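Local coordinates for protein Polyphosphate:AMP phosphotransferase (Pseudomonas aeruginosa PAO1, PDB 3CZP) that transfers phosphate from inorganic polyphosphate to AMP, making ADP with magnesium as cofactor, and works on GMP less efficiently, at residues A[107-110]-A[111-114]; A[116-120]-A[121-125]. All coordinates share one frame; numbering follows the deposited sequence.

Both contacts belong to helix 110-119 of the first of two fused PPK2 domains, one at each end. Interaction 1 comes first along the chain and starts the helix as the polypeptide leaves strand 103-107 of the five-stranded parallel sheet; interaction 2 ends it and hands the chain to helix 125-144. They lie about 13 Å apart, centre to centre, on the same side of the chain's centre, and meet where M114 O packs against I123 CD1 at 4.1 Å. The first is buried, the second lies at the surface. The two contacts thus begin and end one helix of a P-loop NTPase clan domain that seems to be catalytically inactive and might be responsible for dimerization.

Interaction 1: residues A[107-110]-A[111-114]; sequences FGNW and YSQM
N109 and S112 face each other across the first turn of helix 110-119 as a capping box. N109 OD1 accepts a weak bond from Y111 N at 3.0 Å, bent to 130° at the hydrogen, while N109 N gives a likewise weak one to S112 OG at 3.3 Å. The N109 side chain folds back because its CG sits between the backbone N and carbonyl carbon (chi1 51°); its ND2 is held by F106 O and N49 OD1. Straighter bonds follow from the backbone: Q113 N to N109 O, and M114 N to W110 O at 3.0 Å.

The tight side is aromatic. W110 and Y111 run side by side, with W110 CD1 over one face of the tyrosine ring, 3.6 Å from Y111 CE2. Their planes are inclined by 48°. W110 NE1 and Y111 OH both bond to E139 OE2, tying the two side chains to one carboxylate of helix 125-144; Y111 OH also bonds to K151 NZ. M114, a selenomethionine, bends at its last torsion and brings CE to the edge of the indole, near its plane and 3.5 Å from W110 O.

The looser side carries the partly exposed S112 and Q113. Q113 CG lies 3.3 Å from N109 O, and the side chain continues to R92 and F93 of helix 91-96. A water accepts from G108 N and has a weak link to S112 OG at 3.5 Å. G108 turns the chain with positive phi; its O is buried without a partner. The whole is a capped helix N-terminus following strand 103-107 of the parallel beta sheet in the alpha/beta fold of a PPK2 domain.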
ATOM      1  N   PHE A 107     -17.221   9.489   2.736  1.00 20.52           N
ATOM      2  CA  PHE A 107     -18.317   9.843   1.891  1.00 22.54           C
ATOM      3  C   PHE A 107     -18.420   8.728   0.816  1.00 24.34           C
ATOM      4  O   PHE A 107     -17.497   7.874   0.635  1.00 26.13           O
ATOM      5  CB  PHE A 107     -18.056  11.154   1.130  1.00 22.76           C
ATOM      6  CG  PHE A 107     -18.052  12.430   1.973  1.00 20.39           C
ATOM      7  CD1 PHE A 107     -19.176  13.232   2.056  1.00 23.71           C
ATOM      8  CD2 PHE A 107     -16.883  12.896   2.520  1.00 22.27           C
ATOM      9  CE1 PHE A 107     -19.147  14.432   2.796  1.00 20.58           C
ATOM     10  CE2 PHE A 107     -16.842  14.080   3.229  1.00 22.30           C
ATOM     11  CZ  PHE A 107     -17.996  14.859   3.356  1.00 23.50           C
ATOM     12  N   GLY A 108     -19.500   8.747   0.063  1.00 24.24           N
ATOM     13  CA  GLY A 108     -19.666   7.787  -1.065  1.00 24.29           C
ATOM     14  C   GLY A 108     -19.326   6.361  -0.662  1.00 24.91           C
ATOM     15  O   GLY A 108     -18.648   5.641  -1.425  1.00 28.57           O
ATOM     16  N   ASN A 109     -19.790   5.937   0.521  1.00 22.47           N
ATOM     17  CA  ASN A 109     -19.337   4.695   1.095  1.00 21.61           C
ATOM     18  C   ASN A 109     -20.257   3.561   0.534  1.00 22.35           C
ATOM     19  O   ASN A 109     -20.944   3.746  -0.459  1.00 21.56           O
ATOM     20  CB  ASN A 109     -19.352   4.834   2.624  1.00 21.54           C
ATOM     21  CG  ASN A 109     -20.691   5.356   3.132  1.00 20.33           C
ATOM     22  OD1 ASN A 109     -21.757   4.807   2.806  1.00 23.27           O
ATOM     23  ND2 ASN A 109     -20.650   6.422   3.865  1.00 17.73           N
ATOM     24  N   TRP A 110     -20.286   2.422   1.176  1.00 21.85           N
ATOM     25  CA  TRP A 110     -21.106   1.308   0.697  1.00 21.25           C
ATOM     26  C   TRP A 110     -22.637   1.627   0.660  1.00 20.88           C
ATOM     27  O   TRP A 110     -23.326   1.224  -0.245  1.00 18.34           O
ATOM     28  CB  TRP A 110     -20.754   0.057   1.507  1.00 21.44           C
ATOM     29  CG  TRP A 110     -20.540   0.228   2.966  1.00 20.47           C
ATOM     30  CD1 TRP A 110     -21.460   0.070   3.931  1.00 20.66           C
ATOM     31  CD2 TRP A 110     -19.308   0.588   3.631  1.00 20.69           C
ATOM     32  NE1 TRP A 110     -20.896   0.265   5.153  1.00 22.14           N
ATOM     33  CE2 TRP A 110     -19.578   0.602   5.008  1.00 22.59           C
ATOM     34  CE3 TRP A 110     -18.006   0.897   3.196  1.00 21.11           C
ATOM     35  CZ2 TRP A 110     -18.590   0.870   5.962  1.00 20.30           C
ATOM     36  CZ3 TRP A 110     -17.036   1.204   4.146  1.00 18.64           C
ATOM     37  CH2 TRP A 110     -17.344   1.193   5.506  1.00 20.69           C
ATOM     38  N   TYR A 111     -23.139   2.421   1.589  1.00 20.00           N
ATOM     39  CA  TYR A 111     -24.527   2.878   1.592  1.00 20.88           C
ATOM     40  C   TYR A 111     -24.917   3.759   0.433  1.00 21.16           C
ATOM     41  O   TYR A 111     -25.964   3.538  -0.179  1.00 18.38           O
ATOM     42  CB  TYR A 111     -24.835   3.571   2.902  1.00 22.17           C
ATOM     43  CG  TYR A 111     -24.702   2.652   4.063  1.00 22.15           C
ATOM     44  CD1 TYR A 111     -25.552   1.551   4.192  1.00 26.69           C
ATOM     45  CD2 TYR A 111     -23.736   2.830   5.006  1.00 23.04           C
ATOM     46  CE1 TYR A 111     -25.448   0.674   5.236  1.00 25.85           C
ATOM     47  CE2 TYR A 111     -23.613   1.952   6.051  1.00 19.97           C
ATOM     48  CZ  TYR A 111     -24.516   0.881   6.186  1.00 25.78           C
ATOM     49  OH  TYR A 111     -24.407  -0.023   7.255  1.00 24.51           O
ATOM     50  N   SER A 112     -24.087   4.736   0.098  1.00 21.32           N
ATOM     51  CA  SER A 112     -24.318   5.579  -1.072  1.00 22.22           C
ATOM     52  C   SER A 112     -24.375   4.692  -2.297  1.00 22.13           C
ATOM     53  O   SER A 112     -25.233   4.838  -3.131  1.00 22.29           O
ATOM     54  CB  SER A 112     -23.224   6.635  -1.266  1.00 22.71           C
ATOM     55  OG  SER A 112     -22.786   7.161  -0.028  1.00 30.54           O
ATOM     56  N   GLN A 113     -23.433   3.768  -2.414  1.00 23.37           N
ATOM     57  CA  GLN A 113     -23.425   2.855  -3.540  1.00 24.02           C
ATOM     58  C   GLN A 113     -24.733   2.072  -3.696  1.00 24.10           C
ATOM     59  O   GLN A 113     -25.363   2.150  -4.767  1.00 23.61           O
ATOM     60  CB  GLN A 113     -22.232   1.903  -3.434  1.00 25.70           C
ATOM     61  CG  GLN A 113     -20.841   2.596  -3.585  1.00 24.71           C
ATOM     62  CD  GLN A 113     -19.723   1.587  -3.711  1.00 27.78           C
ATOM     63  OE1 GLN A 113     -19.801   0.497  -3.142  1.00 32.11           O
ATOM     64  NE2 GLN A 113     -18.652   1.960  -4.426  1.00 31.82           N
HETATM   65  N   MSE A 114     -25.163   1.352  -2.648  1.00 23.50           N
HETATM   66  CA  MSE A 114     -26.416   0.540  -2.709  1.00 23.80           C
HETATM   67  C   MSE A 114     -27.738   1.360  -2.877  1.00 23.50           C
HETATM   68  O   MSE A 114     -28.616   0.963  -3.624  1.00 23.37           O
HETATM   69  CB  MSE A 114     -26.472  -0.429  -1.515  1.00 24.37           C
HETATM   70  CG  MSE A 114     -26.954   0.131  -0.244  1.00 22.22           C
HETATM   71 SE   MSE A 114     -26.912  -1.082   1.256  0.80 29.91          SE
HETATM   72  CE  MSE A 114     -24.936  -1.362   1.515  1.00 23.70           C
TER
HETATM   73  O   HOH W   1     -21.900  10.252   1.291  1.00 45.33           O

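Interaction 2: residues A[116-120]-A[121-125]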
ATOM      1  N   TYR A 116     -27.946   4.507  -4.238  1.00 25.69           N
ATOM      2  CA  TYR A 116     -27.935   5.042  -5.611  1.00 25.53           C
ATOM      3  C   TYR A 116     -28.327   3.955  -6.615  1.00 24.21           C
ATOM      4  O   TYR A 116     -29.160   4.178  -7.502  1.00 22.18           O
ATOM      5  CB  TYR A 116     -26.576   5.657  -5.903  1.00 29.50           C
ATOM      6  CG  TYR A 116     -26.353   6.010  -7.353  1.00 30.49           C
ATOM      7  CD1 TYR A 116     -26.900   7.181  -7.917  1.00 36.27           C
ATOM      8  CD2 TYR A 116     -25.615   5.148  -8.194  1.00 36.57           C
ATOM      9  CE1 TYR A 116     -26.688   7.487  -9.278  1.00 36.41           C
ATOM     10  CE2 TYR A 116     -25.414   5.436  -9.553  1.00 34.81           C
ATOM     11  CZ  TYR A 116     -25.946   6.601 -10.085  1.00 36.67           C
ATOM     12  OH  TYR A 116     -25.703   6.889 -11.411  1.00 35.61           O
ATOM     13  N   ALA A 117     -27.750   2.774  -6.455  1.00 21.21           N
ATOM     14  CA  ALA A 117     -27.961   1.671  -7.380  1.00 22.55           C
ATOM     15  C   ALA A 117     -29.465   1.272  -7.470  1.00 21.83           C
ATOM     16  O   ALA A 117     -30.063   1.124  -8.583  1.00 21.76           O
ATOM     17  CB  ALA A 117     -27.037   0.445  -6.984  1.00 20.55           C
ATOM     18  N   ARG A 118     -30.112   1.263  -6.313  1.00 23.54           N
ATOM     19  CA  ARG A 118     -31.535   0.877  -6.205  1.00 23.55           C
ATOM     20  C   ARG A 118     -32.439   1.986  -6.698  1.00 24.31           C
ATOM     21  O   ARG A 118     -33.308   1.743  -7.534  1.00 25.53           O
ATOM     22  CB  ARG A 118     -31.835   0.468  -4.779  1.00 23.26           C
ATOM     23  CG  ARG A 118     -33.140  -0.197  -4.525  1.00 25.99           C
ATOM     24  CD  ARG A 118     -33.205  -1.465  -5.259  1.00 30.93           C
ATOM     25  NE  ARG A 118     -34.488  -2.069  -5.215  1.00 34.89           N
ATOM     26  CZ  ARG A 118     -35.370  -2.054  -6.213  1.00 40.27           C
ATOM     27  NH1 ARG A 118     -35.124  -1.382  -7.348  1.00 41.74           N
ATOM     28  NH2 ARG A 118     -36.524  -2.707  -6.044  1.00 42.00           N
ATOM     29  N   VAL A 119     -32.190   3.219  -6.254  1.00 25.38           N
ATOM     30  CA  VAL A 119     -33.011   4.349  -6.640  1.00 27.13           C
ATOM     31  C   VAL A 119     -32.978   4.535  -8.159  1.00 27.72           C
ATOM     32  O   VAL A 119     -33.983   4.840  -8.763  1.00 26.43           O
ATOM     33  CB  VAL A 119     -32.595   5.662  -5.925  1.00 27.93           C
ATOM     34  CG1 VAL A 119     -33.279   6.889  -6.586  1.00 28.09           C
ATOM     35  CG2 VAL A 119     -32.912   5.572  -4.379  1.00 28.49           C
ATOM     36  N   GLU A 120     -31.831   4.256  -8.773  1.00 28.26           N
ATOM     37  CA  GLU A 120     -31.655   4.364 -10.220  1.00 28.90           C
ATOM     38  C   GLU A 120     -32.092   3.138 -11.016  1.00 29.42           C
ATOM     39  O   GLU A 120     -32.107   3.162 -12.249  1.00 29.02           O
ATOM     40  CB  GLU A 120     -30.197   4.657 -10.509  1.00 28.97           C
ATOM     41  CG  GLU A 120     -29.790   6.060 -10.108  1.00 32.04           C
ATOM     42  CD  GLU A 120     -30.371   7.089 -11.066  1.00 37.85           C
ATOM     43  OE1 GLU A 120     -29.837   7.263 -12.179  1.00 42.35           O
ATOM     44  OE2 GLU A 120     -31.390   7.709 -10.729  1.00 44.72           O
ATOM     45  N   GLY A 121     -32.453   2.075 -10.317  1.00 29.59           N
ATOM     46  CA  GLY A 121     -32.873   0.848 -10.972  1.00 30.06           C
ATOM     47  C   GLY A 121     -31.757  -0.010 -11.527  1.00 30.08           C
ATOM     48  O   GLY A 121     -32.017  -0.907 -12.326  1.00 30.69           O
ATOM     49  N   HIS A 122     -30.525   0.214 -11.081  1.00 29.68           N
ATOM     50  CA  HIS A 122     -29.417  -0.625 -11.509  1.00 29.33           C
ATOM     51  C   HIS A 122     -29.448  -2.015 -10.878  1.00 29.61           C
ATOM     52  O   HIS A 122     -29.027  -2.951 -11.506  1.00 30.05           O
ATOM     53  CB  HIS A 122     -28.093   0.039 -11.250  1.00 28.25           C
ATOM     54  CG  HIS A 122     -27.978   1.367 -11.921  1.00 28.74           C
ATOM     55  ND1 HIS A 122     -27.075   2.327 -11.532  1.00 28.61           N
ATOM     56  CD2 HIS A 122     -28.689   1.904 -12.945  1.00 29.20           C
ATOM     57  CE1 HIS A 122     -27.241   3.404 -12.285  1.00 30.53           C
ATOM     58  NE2 HIS A 122     -28.215   3.175 -13.145  1.00 27.71           N
ATOM     59  N   ILE A 123     -29.940  -2.138  -9.647  1.00 29.38           N
ATOM     60  CA  ILE A 123     -30.039  -3.425  -8.969  1.00 28.14           C
ATOM     61  C   ILE A 123     -31.476  -3.665  -8.511  1.00 28.59           C
ATOM     62  O   ILE A 123     -32.242  -2.730  -8.311  1.00 29.17           O
ATOM     63  CB  ILE A 123     -29.080  -3.554  -7.760  1.00 28.13           C
ATOM     64  CG1 ILE A 123     -29.368  -2.503  -6.644  1.00 27.74           C
ATOM     65  CG2 ILE A 123     -27.597  -3.500  -8.189  1.00 27.59           C
ATOM     66  CD1 ILE A 123     -28.527  -2.733  -5.402  1.00 26.22           C
ATOM     67  N   LYS A 124     -31.822  -4.934  -8.346  1.00 27.98           N
ATOM     68  CA  LYS A 124     -33.162  -5.353  -7.944  1.00 28.46           C
ATOM     69  C   LYS A 124     -33.270  -5.364  -6.421  1.00 27.77           C
ATOM     70  O   LYS A 124     -32.246  -5.340  -5.750  1.00 27.05           O
ATOM     71  CB  LYS A 124     -33.453  -6.761  -8.475  1.00 28.61           C
ATOM     72  CG  LYS A 124     -33.520  -6.886  -9.970  1.00 29.64           C
ATOM     73  CD  LYS A 124     -33.598  -8.362 -10.317  1.00 30.34           C
ATOM     74  CE  LYS A 124     -34.049  -8.605 -11.752  1.00 33.01           C
ATOM     75  NZ  LYS A 124     -34.283 -10.100 -12.023  1.00 35.52           N
ATOM     76  N   GLU A 125     -34.499  -5.461  -5.906  1.00 27.58           N
ATOM     77  CA  GLU A 125     -34.771  -5.608  -4.463  1.00 26.97           C
ATOM     78  C   GLU A 125     -33.879  -6.677  -3.805  1.00 26.76           C
ATOM     79  O   GLU A 125     -33.213  -6.387  -2.779  1.00 25.11           O
ATOM     80  CB  GLU A 125     -36.260  -5.947  -4.215  1.00 27.42           C
ATOM     81  CG  GLU A 125     -36.610  -6.368  -2.712  1.00 28.67           C
ATOM     82  CD  GLU A 125     -38.093  -6.829  -2.470  1.00 29.62           C
ATOM     83  OE1 GLU A 125     -39.018  -6.165  -2.990  1.00 30.60           O
ATOM     84  OE2 GLU A 125     -38.308  -7.870  -1.746  1.00 33.11           O
TER
HETATM   85  O   HOH W   2     -38.290  -3.154  -3.517  1.00 51.25           O
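H122 packs its imidazole against the side chains of Y116 and E120, one helical turn apart. With CG beside its own backbone N (chi1 -57°), the ring reaches back along the helix end. Its edge points toward the face of Y116 in an offset edge-to-face pair, planes 77° apart and centroids separated by 5.6 Å. E120 CB lies over one face of the imidazole, 3.7 Å from the H122 ring centroid, a CH-pi contact. E120 CG, set beside the backbone N by chi1, covers part of one face of the Y116 ring toward its rim; the bend at chi2 comes after it.

R118 takes the other direction. Its CG is anti to the backbone N (chi1 -169°), and a kink at chi2 swings the guanidinium flat over the backbone where K124 passes into E125, with E125 N 3.1 Å above its plane. R118 NH2 and E125 OE1 remain 5.2 Å apart, and one water joins them, accepting from the arginine and donating to the carboxylate. I123 CG1 rests on A117 CB at 3.8 Å.

The backbone closes in a Schellman motif: G121, at positive phi, donates from its N to R118 O, and H122 N reaches A117 O at 2.7 Å. The resulting surface turn joins helix 110-119 to helix 125-144, while V119 on the buried side packs against F192 of helix 186-203 and R118 touches Y195 of that same helix.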